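Local coordinates for protein galectin 2 (Gallus gallus, PDB 2YMZ) that probably binds carbohydrates, as a galactoside-binding lectin of the galectin family, at residues L9-K12 and T16-I19; E28-N33 and F73-G78; I32-K37 and L41-N46; K91-V94 and H100-E103. All blocks are in the same frame, centred on the assembly; numbering follows the deposited sequence.

Contact 1. Residues L9-K12 and T16-I19; sequences LDWK and TMKI
W11 and M17 carry this contact through apolar and aromatic packing. The methyl end of M17 lies over one face of the indole: CE sits 4.1 Å from the centroid of the six-membered ring of W11, 13° off its normal, a CH-pi contact. The sulfur stands farther above the same ring, so the pair is also a Met-aromatic contact. M17 gets there because its chain runs out straight from the backbone and bends only at the last bond (chi3 -72°). L9 meets the same methyl from another direction, its CD1 4.0 Å from M17 CE, the two side chains crossing at about a right angle. Nearer the backbone, W11 CZ2 rests 3.8 Å from M17 CB.

The polar part is thin. The indole edge is turned to the T16 backbone, where W11 NE1 gives a weak hydrogen bond to T16 O at 3.5 Å, bent to 137°. T16 N is closer, but as a second donor it cannot pair with NE1. A second weak bond runs from W11 NE1 to E130 O, at the C-terminus.

M17 also touches F127, V129 and L34. One buried N-H divided between two weak acceptors suggests that apolar packing, including the M17 methyl over its face, does much to place the indole.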
loop_
_atom_site.group_PDB
_atom_site.type_symbol
_atom_site.label_atom_id
_atom_site.label_comp_id
_atom_site.label_asym_id
_atom_site.label_seq_id
_atom_site.Cartn_x
_atom_site.Cartn_y
_atom_site.Cartn_z
ATOM N N LEU A 9 1.418 -10.259 -2.421
ATOM C CA LEU A 9 -0.020 -10.286 -2.304
ATOM C C LEU A 9 -0.213 -11.781 -2.572
ATOM O O LEU A 9 0.704 -12.527 -2.945
ATOM C CB LEU A 9 -0.718 -9.501 -3.422
ATOM C CG LEU A 9 -0.700 -8.000 -3.531
ATOM C CD1 LEU A 9 -1.218 -7.588 -4.905
ATOM C CD2 LEU A 9 -1.615 -7.430 -2.460
ATOM N N ASP A 10 -1.381 -12.241 -2.334
ATOM C CA ASP A 10 -1.574 -13.622 -2.578
ATOM C C ASP A 10 -2.948 -13.477 -3.108
ATOM O O ASP A 10 -3.892 -14.014 -2.552
ATOM C CB ASP A 10 -1.504 -14.371 -1.213
ATOM C CG ASP A 10 -1.970 -15.815 -1.305
ATOM O OD1 ASP A 10 -2.031 -16.362 -2.409
ATOM O OD2 ASP A 10 -2.294 -16.407 -0.259
ATOM N N TRP A 11 -3.086 -12.674 -4.189
ATOM C CA TRP A 11 -4.407 -12.346 -4.661
ATOM C C TRP A 11 -4.847 -13.350 -5.714
ATOM O O TRP A 11 -4.148 -13.547 -6.725
ATOM C CB TRP A 11 -4.423 -10.949 -5.320
ATOM C CG TRP A 11 -5.795 -10.299 -5.435
ATOM C CD1 TRP A 11 -6.743 -10.202 -4.476
ATOM C CD2 TRP A 11 -6.280 -9.555 -6.549
ATOM N NE1 TRP A 11 -7.809 -9.513 -4.923
ATOM C CE2 TRP A 11 -7.548 -9.079 -6.200
ATOM C CE3 TRP A 11 -5.763 -9.262 -7.832
ATOM C CZ2 TRP A 11 -8.333 -8.327 -7.066
ATOM C CZ3 TRP A 11 -6.557 -8.502 -8.712
ATOM C CH2 TRP A 11 -7.816 -8.034 -8.316
ATOM N N LYS A 12 -6.010 -13.959 -5.483
ATOM C CA LYS A 12 -6.468 -15.066 -6.328
ATOM C C LYS A 12 -7.813 -14.822 -6.928
ATOM O O LYS A 12 -8.601 -13.914 -6.572
ATOM C CB LYS A 12 -6.543 -16.381 -5.478
ATOM C CG LYS A 12 -5.174 -17.024 -5.190
ATOM C CD LYS A 12 -5.320 -18.481 -4.706
ATOM C CE LYS A 12 -4.091 -19.327 -5.016
ATOM N NZ LYS A 12 -2.968 -19.105 -4.059
ATOM N N THR A 16 -11.012 -9.178 -4.793
ATOM C CA THR A 16 -11.559 -7.835 -5.101
ATOM C C THR A 16 -10.495 -6.928 -4.495
ATOM O O THR A 16 -9.951 -7.237 -3.429
ATOM C CB THR A 16 -12.866 -7.560 -4.358
ATOM O OG1 THR A 16 -13.855 -8.454 -4.845
ATOM C CG2 THR A 16 -13.421 -6.170 -4.688
ATOM N N MET A 17 -10.150 -5.838 -5.187
ATOM C CA MET A 17 -9.211 -4.851 -4.650
ATOM C C MET A 17 -9.853 -3.473 -4.842
ATOM O O MET A 17 -10.460 -3.192 -5.906
ATOM C CB MET A 17 -7.936 -4.934 -5.470
ATOM C CG MET A 17 -6.833 -4.014 -5.014
ATOM S SD MET A 17 -5.378 -4.338 -6.108
ATOM C CE MET A 17 -4.809 -5.955 -5.532
ATOM N N LYS A 18 -9.815 -2.659 -3.778
ATOM C CA LYS A 18 -10.461 -1.337 -3.772
ATOM C C LYS A 18 -9.324 -0.352 -3.587
ATOM O O LYS A 18 -8.544 -0.436 -2.608
ATOM C CB LYS A 18 -11.515 -1.280 -2.636
ATOM C CG LYS A 18 -12.631 -2.292 -2.965
ATOM C CD LYS A 18 -13.608 -2.506 -1.791
ATOM C CE LYS A 18 -14.245 -3.904 -1.871
ATOM N NZ LYS A 18 -15.088 -4.168 -0.673
ATOM N N ILE A 19 -9.166 0.558 -4.570
ATOM C CA ILE A 19 -8.081 1.510 -4.531
ATOM C C ILE A 19 -8.734 2.889 -4.589
ATOM O O ILE A 19 -9.377 3.204 -5.580
ATOM C CB ILE A 19 -7.175 1.317 -5.763
ATOM C CG1 ILE A 19 -6.389 0.001 -5.605
ATOM C CG2 ILE A 19 -6.128 2.463 -5.865
ATOM C CD1 ILE A 19 -5.728 -0.518 -6.876
#

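Contact 2. Residues E28-N33 and F73-G78; sequences ESFAIN and FNFYKG
F30 and F75 meet as a T-shaped pair. The rim of the F30 ring, led by CZ, is directed at one face of F75, and F30 CZ lies 4.2 Å from F75 CE1, off the centre of that face. The centroids are 5.7 Å apart and the planes stand at 88°, almost exactly perpendicular. F30 reaches across from its strand with CG between the backbone N and the carbonyl carbon (chi1 64°), which carries the ring end nearer to F75 than the first bond of the side chain would suggest.

This is the tight, buried part. Both rings also touch P47, I23 and I83, and F30 stacks on F122, so the aromatic pair is enclosed by strands of both sheets.

The outer side is much looser. E28 and K77 are both exposed and come near each other without bonding: E28 OE2 and K77 NZ are 6.1 Å apart, opposite charges too distant for a salt bridge. E28 OE1 is bonded instead to N50 ND2. No hydrogen bond joins the two segments.

An irregular loop, running between strands 63-70 and 80-88, thus plugs an aromatic side chain into the end of the hydrophobic core between two antiparallel sheets, as in the jelly-roll sandwich of galectins.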
loop_
_atom_site.group_PDB
_atom_site.type_symbol
_atom_site.label_atom_id
_atom_site.label_comp_id
_atom_site.label_asym_id
_atom_site.label_seq_id
_atom_site.Cartn_x
_atom_site.Cartn_y
_atom_site.Cartn_z
ATOM N N GLU A 28 -0.945 13.835 -15.972
ATOM C CA GLU A 28 -1.295 13.500 -17.330
ATOM C C GLU A 28 -1.734 12.056 -17.403
ATOM O O GLU A 28 -2.340 11.717 -18.340
ATOM C CB GLU A 28 -0.151 13.661 -18.357
ATOM C CG GLU A 28 0.048 15.160 -18.706
ATOM C CD GLU A 28 0.963 15.422 -19.906
ATOM O OE1 GLU A 28 1.356 14.485 -20.687
ATOM O OE2 GLU A 28 1.291 16.629 -20.080
ATOM N N SER A 29 -1.320 11.209 -16.433
ATOM C CA SER A 29 -1.813 9.827 -16.477
ATOM C C SER A 29 -1.468 9.159 -15.135
ATOM O O SER A 29 -0.752 9.737 -14.340
ATOM C CB SER A 29 -1.108 9.046 -17.608
ATOM O OG SER A 29 0.202 8.766 -17.249
ATOM N N PHE A 30 -2.026 7.965 -14.873
ATOM C CA PHE A 30 -1.541 7.217 -13.717
ATOM C C PHE A 30 -1.733 5.743 -14.134
ATOM O O PHE A 30 -2.405 5.450 -15.120
ATOM C CB PHE A 30 -2.293 7.589 -12.413
ATOM C CG PHE A 30 -3.774 7.251 -12.429
ATOM C CD1 PHE A 30 -4.248 6.001 -11.935
ATOM C CD2 PHE A 30 -4.694 8.235 -12.818
ATOM C CE1 PHE A 30 -5.618 5.777 -11.845
ATOM C CE2 PHE A 30 -6.034 7.976 -12.793
ATOM C CZ PHE A 30 -6.513 6.736 -12.315
ATOM N N ALA A 31 -1.111 4.803 -13.391
ATOM C CA ALA A 31 -1.303 3.419 -13.790
ATOM C C ALA A 31 -1.366 2.546 -12.509
ATOM O O ALA A 31 -0.705 2.825 -11.520
ATOM C CB ALA A 31 -0.153 2.929 -14.651
ATOM N N ILE A 32 -2.184 1.546 -12.602
ATOM C CA ILE A 32 -2.311 0.534 -11.516
ATOM C C ILE A 32 -1.812 -0.714 -12.285
ATOM O O ILE A 32 -2.390 -1.130 -13.342
ATOM C CB ILE A 32 -3.786 0.357 -11.153
ATOM C CG1 ILE A 32 -4.279 1.587 -10.389
ATOM C CG2 ILE A 32 -3.991 -0.873 -10.257
ATOM C CD1 ILE A 32 -5.788 1.688 -10.235
ATOM N N ASN A 33 -0.738 -1.328 -11.750
ATOM C CA ASN A 33 -0.082 -2.492 -12.397
ATOM C C ASN A 33 -0.152 -3.731 -11.443
ATOM O O ASN A 33 0.274 -3.634 -10.337
ATOM C CB ASN A 33 1.351 -2.154 -12.614
ATOM C CG ASN A 33 1.506 -1.044 -13.698
ATOM O OD1 ASN A 33 0.885 -1.158 -14.712
ATOM N ND2 ASN A 33 2.298 -0.060 -13.467
ATOM N N PHE A 73 -14.331 7.699 -20.498
ATOM C CA PHE A 73 -13.271 8.308 -19.667
ATOM C C PHE A 73 -13.885 9.449 -18.873
ATOM O O PHE A 73 -14.097 10.564 -19.381
ATOM C CB PHE A 73 -12.196 8.979 -20.543
ATOM C CG PHE A 73 -10.997 9.387 -19.787
ATOM C CD1 PHE A 73 -10.899 10.645 -19.190
ATOM C CD2 PHE A 73 -9.932 8.501 -19.647
ATOM C CE1 PHE A 73 -9.774 11.047 -18.477
ATOM C CE2 PHE A 73 -8.801 8.915 -18.932
ATOM C CZ PHE A 73 -8.700 10.178 -18.346
ATOM N N ASN A 74 -14.179 9.166 -17.656
ATOM C CA ASN A 74 -14.777 10.144 -16.745
ATOM C C ASN A 74 -13.867 10.210 -15.533
ATOM O O ASN A 74 -14.256 9.811 -14.405
ATOM C CB ASN A 74 -16.163 9.690 -16.259
ATOM C CG ASN A 74 -17.285 10.129 -17.193
ATOM O OD1 ASN A 74 -17.202 11.161 -17.834
ATOM N ND2 ASN A 74 -18.298 9.292 -17.331
ATOM N N PHE A 75 -12.663 10.680 -15.771
ATOM C CA PHE A 75 -11.744 10.883 -14.674
ATOM C C PHE A 75 -11.479 12.313 -14.743
ATOM O O PHE A 75 -11.443 12.913 -15.835
ATOM C CB PHE A 75 -10.431 10.096 -14.833
ATOM C CG PHE A 75 -10.517 8.603 -14.475
ATOM C CD1 PHE A 75 -10.643 8.219 -13.143
ATOM C CD2 PHE A 75 -10.475 7.627 -15.458
ATOM C CE1 PHE A 75 -10.683 6.841 -12.781
ATOM C CE2 PHE A 75 -10.535 6.238 -15.119
ATOM C CZ PHE A 75 -10.610 5.860 -13.784
ATOM N N TYR A 76 -11.199 12.890 -13.612
ATOM C CA TYR A 76 -10.956 14.330 -13.526
ATOM C C TYR A 76 -9.729 14.648 -12.766
ATOM O O TYR A 76 -9.511 14.145 -11.646
ATOM C CB TYR A 76 -12.179 14.997 -12.814
ATOM C CG TYR A 76 -13.418 14.643 -13.574
ATOM C CD1 TYR A 76 -13.841 15.416 -14.644
ATOM C CD2 TYR A 76 -14.124 13.477 -13.295
ATOM C CE1 TYR A 76 -14.946 15.078 -15.371
ATOM C CE2 TYR A 76 -15.196 13.110 -14.037
ATOM C CZ TYR A 76 -15.616 13.911 -15.057
ATOM O OH TYR A 76 -16.700 13.499 -15.782
ATOM N N LYS A 77 -8.914 15.569 -13.276
ATOM C CA LYS A 77 -7.695 15.919 -12.546
ATOM C C LYS A 77 -8.033 16.634 -11.259
ATOM O O LYS A 77 -9.042 17.368 -11.207
ATOM C CB LYS A 77 -6.789 16.844 -13.395
ATOM C CG LYS A 77 -6.315 16.134 -14.673
ATOM C CD LYS A 77 -5.457 17.091 -15.524
ATOM C CE LYS A 77 -5.229 16.471 -16.899
ATOM N NZ LYS A 77 -4.251 17.324 -17.714
ATOM N N GLY A 78 -7.255 16.381 -10.212
ATOM C CA GLY A 78 -7.539 17.018 -8.917
ATOM C C GLY A 78 -8.617 16.360 -8.052
ATOM O O GLY A 78 -8.963 16.926 -7.016
#

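Contact 3. Residues I32-K37 and L41-N46; sequences INLGCK and LALHFN
I32-L34 and L43-N46 run as antiparallel neighbours, their short axes 4.8 Å apart and their directions 174° from one another. I32 and F45 form a hydrogen-bonded pair: I32 N to F45 O and F45 N to I32 O are both 2.9 Å. N33 and H44 make the non-hydrogen-bonded pair that follows, and L34 with L43 the second hydrogen-bonded one, L34 N bonding to L43 O. Here the register slips in a classic beta bulge, A42 and L43 both facing L34. L34 O consequently receives L43 N at 3.1 Å and, weakly, A42 N. Beyond it, G35 lies against L41 with CA atoms 3.9 Å apart, leaving no room for a side chain on G35.

On one face, N33 and H44 lie side by side. H44 ND1 donates to N33 OD1 at 2.6 Å, meeting a lone pair in the carbonyl plane. With H44 CG anti to the backbone N (chi1 159°) and N33 CG anti to its carbonyl carbon, the imidazole edge faces OD1, amide and ring only 7° from coplanar. N33 ND2 is bonded to N117 OD1, so the amide is gripped at both ends. L41 comes over at an angle, its CD1 3.6 Å from N33 OD1. The other face is apolar: I32 CD1 touches F45 CD2 at 4.0 Å.

H44 also meets the ring of W64, their planes inclined to each other; in galectins such a histidine and tryptophan typically belong to the sugar site. Strands 112-120 and 53-60 flank the hairpin, while L43 and F45 pack on V94 of strand 91-95 in the opposing sheet.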
loop_
_atom_site.group_PDB
_atom_site.type_symbol
_atom_site.label_atom_id
_atom_site.label_comp_id
_atom_site.label_asym_id
_atom_site.label_seq_id
_atom_site.Cartn_x
_atom_site.Cartn_y
_atom_site.Cartn_z
ATOM N N ILE A 32 -2.184 1.546 -12.602
ATOM C CA ILE A 32 -2.311 0.534 -11.516
ATOM C C ILE A 32 -1.812 -0.714 -12.285
ATOM O O ILE A 32 -2.390 -1.130 -13.342
ATOM C CB ILE A 32 -3.786 0.357 -11.153
ATOM C CG1 ILE A 32 -4.279 1.587 -10.389
ATOM C CG2 ILE A 32 -3.991 -0.873 -10.257
ATOM C CD1 ILE A 32 -5.788 1.688 -10.235
ATOM N N ASN A 33 -0.738 -1.328 -11.750
ATOM C CA ASN A 33 -0.082 -2.492 -12.397
ATOM C C ASN A 33 -0.152 -3.731 -11.443
ATOM O O ASN A 33 0.274 -3.634 -10.337
ATOM C CB ASN A 33 1.351 -2.154 -12.614
ATOM C CG ASN A 33 1.506 -1.044 -13.698
ATOM O OD1 ASN A 33 0.885 -1.158 -14.712
ATOM N ND2 ASN A 33 2.298 -0.060 -13.467
ATOM N N LEU A 34 -0.656 -4.825 -11.954
ATOM C CA LEU A 34 -0.905 -6.045 -11.139
ATOM C C LEU A 34 -0.213 -7.193 -11.878
ATOM O O LEU A 34 -0.378 -7.373 -13.086
ATOM C CB LEU A 34 -2.366 -6.306 -11.028
ATOM C CG LEU A 34 -2.994 -5.315 -10.016
ATOM C CD1 LEU A 34 -4.481 -5.173 -10.334
ATOM C CD2 LEU A 34 -2.742 -5.801 -8.552
ATOM N N GLY A 35 0.644 -7.929 -11.154
ATOM C CA GLY A 35 1.226 -9.091 -11.846
ATOM C C GLY A 35 2.050 -9.907 -10.900
ATOM O O GLY A 35 1.711 -10.063 -9.759
ATOM N N CYS A 36 3.164 -10.406 -11.405
ATOM C CA CYS A 36 3.986 -11.149 -10.484
ATOM C C CYS A 36 5.288 -10.481 -10.111
ATOM O O CYS A 36 5.892 -10.910 -9.106
ATOM C CB CYS A 36 4.102 -12.599 -10.926
ATOM S SG CYS A 36 5.312 -12.770 -12.201
ATOM N N LYS A 37 5.689 -9.411 -10.835
ATOM C CA LYS A 37 6.801 -8.561 -10.479
ATOM C C LYS A 37 6.794 -7.363 -11.431
ATOM O O LYS A 37 5.912 -7.270 -12.276
ATOM C CB LYS A 37 8.127 -9.363 -10.607
ATOM C CG LYS A 37 8.360 -9.873 -12.023
ATOM C CD LYS A 37 9.718 -10.613 -12.083
ATOM C CE LYS A 37 9.650 -11.984 -11.452
ATOM N NZ LYS A 37 10.609 -12.923 -12.114
ATOM N N LEU A 41 3.357 -8.304 -15.886
ATOM C CA LEU A 41 2.070 -7.772 -15.423
ATOM C C LEU A 41 0.890 -8.381 -16.140
ATOM O O LEU A 41 0.884 -8.476 -17.379
ATOM C CB LEU A 41 2.022 -6.224 -15.702
ATOM C CG LEU A 41 3.152 -5.406 -15.017
ATOM C CD1 LEU A 41 3.079 -3.916 -15.428
ATOM C CD2 LEU A 41 3.019 -5.517 -13.475
ATOM N N ALA A 42 -0.077 -8.873 -15.367
ATOM C CA ALA A 42 -1.357 -9.297 -15.894
ATOM C C ALA A 42 -2.215 -8.126 -16.351
ATOM O O ALA A 42 -2.935 -8.243 -17.334
ATOM C CB ALA A 42 -2.087 -10.151 -14.869
ATOM N N LEU A 43 -2.109 -6.992 -15.637
ATOM C CA LEU A 43 -3.032 -5.878 -15.910
ATOM C C LEU A 43 -2.221 -4.600 -15.690
ATOM O O LEU A 43 -1.735 -4.325 -14.564
ATOM C CB LEU A 43 -4.286 -5.922 -15.031
ATOM C CG LEU A 43 -5.265 -4.693 -15.168
ATOM C CD1 LEU A 43 -5.678 -4.449 -16.621
ATOM C CD2 LEU A 43 -6.490 -4.778 -14.252
ATOM N N HIS A 44 -2.095 -3.787 -16.740
ATOM C CA HIS A 44 -1.616 -2.428 -16.565
ATOM C C HIS A 44 -2.805 -1.568 -16.972
ATOM O O HIS A 44 -3.248 -1.643 -18.131
ATOM C CB HIS A 44 -0.392 -2.253 -17.515
ATOM C CG HIS A 44 -0.001 -0.826 -17.896
ATOM N ND1 HIS A 44 0.778 -0.022 -17.097
ATOM C CD2 HIS A 44 -0.207 -0.123 -19.055
ATOM C CE1 HIS A 44 1.017 1.132 -17.728
ATOM N NE2 HIS A 44 0.475 1.059 -18.939
ATOM N N PHE A 45 -3.409 -0.880 -16.016
ATOM C CA PHE A 45 -4.643 -0.107 -16.209
ATOM C C PHE A 45 -4.161 1.323 -16.153
ATOM O O PHE A 45 -3.690 1.816 -15.103
ATOM C CB PHE A 45 -5.540 -0.384 -14.982
ATOM C CG PHE A 45 -6.776 0.466 -14.926
ATOM C CD1 PHE A 45 -7.880 0.114 -15.674
ATOM C CD2 PHE A 45 -6.801 1.600 -14.083
ATOM C CE1 PHE A 45 -9.034 0.914 -15.633
ATOM C CE2 PHE A 45 -7.962 2.388 -14.013
ATOM C CZ PHE A 45 -9.030 2.051 -14.822
ATOM N N ASN A 46 -4.283 2.035 -17.291
ATOM C CA ASN A 46 -3.589 3.289 -17.362
ATOM C C ASN A 46 -4.491 4.387 -18.004
ATOM O O ASN A 46 -4.579 4.505 -19.240
ATOM C CB ASN A 46 -2.399 3.036 -18.334
ATOM C CG ASN A 46 -1.592 4.312 -18.692
ATOM O OD1 ASN A 46 -0.984 4.308 -19.781
ATOM N ND2 ASN A 46 -1.450 5.272 -17.823
#

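Contact 4. Residues K91-V94 and H100-E103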
loop_
_atom_site.group_PDB
_atom_site.type_symbol
_atom_site.label_atom_id
_atom_site.label_comp_id
_atom_site.label_asym_id
_atom_site.label_seq_id
_atom_site.Cartn_x
_atom_site.Cartn_y
_atom_site.Cartn_z
ATOM N N LYS A 91 -10.538 -13.275 -16.683
ATOM C CA LYS A 91 -10.490 -11.851 -16.961
ATOM C C LYS A 91 -10.411 -11.049 -15.684
ATOM O O LYS A 91 -10.745 -11.511 -14.615
ATOM C CB LYS A 91 -11.728 -11.419 -17.724
ATOM C CG LYS A 91 -13.043 -11.627 -17.009
ATOM C CD LYS A 91 -14.239 -11.302 -17.908
ATOM C CE LYS A 91 -15.547 -11.129 -17.120
ATOM N NZ LYS A 91 -16.375 -12.385 -17.093
ATOM N N PHE A 92 -9.981 -9.811 -15.880
ATOM C CA PHE A 92 -10.053 -8.765 -14.846
ATOM C C PHE A 92 -11.175 -7.812 -15.171
ATOM O O PHE A 92 -11.450 -7.456 -16.346
ATOM C CB PHE A 92 -8.701 -8.058 -14.772
ATOM C CG PHE A 92 -7.580 -8.994 -14.443
ATOM C CD1 PHE A 92 -7.365 -9.429 -13.115
ATOM C CD2 PHE A 92 -6.797 -9.511 -15.429
ATOM C CE1 PHE A 92 -6.351 -10.319 -12.828
ATOM C CE2 PHE A 92 -5.774 -10.399 -15.158
ATOM C CZ PHE A 92 -5.542 -10.814 -13.840
ATOM N N LEU A 93 -11.847 -7.346 -14.128
ATOM C CA LEU A 93 -12.866 -6.432 -14.394
ATOM C C LEU A 93 -12.516 -5.205 -13.518
ATOM O O LEU A 93 -12.301 -5.367 -12.312
ATOM C CB LEU A 93 -14.179 -7.078 -13.970
ATOM C CG LEU A 93 -15.463 -6.292 -14.152
ATOM C CD1 LEU A 93 -15.972 -6.433 -15.583
ATOM C CD2 LEU A 93 -16.504 -6.867 -13.190
ATOM N N VAL A 94 -12.534 -3.995 -14.093
ATOM C CA VAL A 94 -12.264 -2.775 -13.337
ATOM C C VAL A 94 -13.559 -1.962 -13.297
ATOM O O VAL A 94 -14.077 -1.495 -14.350
ATOM C CB VAL A 94 -11.092 -1.952 -13.923
ATOM C CG1 VAL A 94 -10.774 -0.771 -12.954
ATOM C CG2 VAL A 94 -9.829 -2.820 -14.092
ATOM N N HIS A 100 -19.393 2.350 -15.152
ATOM C CA HIS A 100 -18.793 1.664 -16.282
ATOM C C HIS A 100 -17.792 0.571 -15.822
ATOM O O HIS A 100 -17.069 0.766 -14.858
ATOM C CB HIS A 100 -18.083 2.662 -17.194
ATOM C CG HIS A 100 -17.503 2.023 -18.412
ATOM N ND1 HIS A 100 -18.292 1.544 -19.443
ATOM C CD2 HIS A 100 -16.212 1.783 -18.777
ATOM C CE1 HIS A 100 -17.514 1.027 -20.384
ATOM N NE2 HIS A 100 -16.250 1.162 -20.005
ATOM N N GLU A 101 -17.734 -0.541 -16.551
ATOM C CA GLU A 101 -16.796 -1.637 -16.288
ATOM C C GLU A 101 -15.850 -1.790 -17.452
ATOM O O GLU A 101 -16.266 -1.804 -18.632
ATOM C CB GLU A 101 -17.584 -2.945 -16.071
ATOM C CG GLU A 101 -18.425 -2.863 -14.801
ATOM C CD GLU A 101 -19.260 -4.098 -14.597
ATOM O OE1 GLU A 101 -19.537 -4.777 -15.599
ATOM O OE2 GLU A 101 -19.620 -4.376 -13.443
ATOM N N VAL A 102 -14.562 -1.799 -17.143
ATOM C CA VAL A 102 -13.564 -2.135 -18.126
ATOM C C VAL A 102 -13.186 -3.567 -17.916
ATOM O O VAL A 102 -12.803 -3.978 -16.803
ATOM C CB VAL A 102 -12.338 -1.219 -17.992
ATOM C CG1 VAL A 102 -11.261 -1.603 -19.033
ATOM C CG2 VAL A 102 -12.777 0.221 -18.127
ATOM N N GLU A 103 -13.321 -4.369 -18.980
ATOM C CA GLU A 103 -12.944 -5.754 -18.914
ATOM C C GLU A 103 -11.609 -6.006 -19.662
ATOM O O GLU A 103 -11.345 -5.445 -20.726
ATOM C CB GLU A 103 -14.111 -6.547 -19.514
ATOM C CG GLU A 103 -14.036 -8.038 -19.432
ATOM C CD GLU A 103 -15.334 -8.688 -19.942
ATOM O OE1 GLU A 103 -16.367 -8.654 -19.205
ATOM O OE2 GLU A 103 -15.306 -9.222 -21.082
#
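V94 and V102 are locked together by a pair of backbone hydrogen bonds: V94 N to V102 O at 2.7 Å, nearly straight at 169°, and V102 N to V94 O at 2.9 Å. Their side chains lie on one face, CB of V94 4.3 Å from CB of V102. The non-hydrogen-bonded pair L93 and E103 comes next, where E103 CA approaches F92 O at 3.4 Å in a CA-H...O contact.

On the face of L93 and E103, aliphatic groups pack on the glutamate chains and their carboxylates. L93 spreads its two methyls against E101, CD1 lying 3.9 Å from E101 CB, with one methyl near each carboxylate oxygen of E101. K91 and E103 cross obliquely, the lysine methylenes running over the glutamate chain, with K91 CE 3.3 Å from E103 OE1. The charges themselves stay apart: K91 NZ is 4.3 Å from E103 OE1, beyond a salt bridge, because the lysine chain bends at its last torsion (chi4 -96°).

Farther out, L93 touches E86 and L88 of the next strand, while V94 packs on L43 and F45 and V102 on L96. At the turn end, H100 is bonded through NE2 to D70 and stacks on H72.

This is the edge beta hairpin of the five-stranded sheet, with charged residues on its outer side and valines facing the sandwich core.

Overall arrangement
All four contacts serve one sandwich of two antiparallel sheets. Contacts 2 and 3 share I32 and N33 of strand 30-34 and are also joined by a probable hydrogen bond, F30 O to N46 ND2 at 2.9 Å. Contact 1 meets contact 3 across the core, M17 CE lying 3.7 Å from L34 CD2, and contact 4 meets it where F45 CE1 is 3.6 Å from V94 CG1. Contact 3, about 12 Å from contact 1 and 13 Å from contact 4 between centres, is therefore the hub. Contacts 1 and 2 have centres about 20 Å apart, yet they touch where I19 CD1 is 3.8 Å from I32 CG2. H44 of contact 3 probably belongs to the sugar-binding face, as in other galectins.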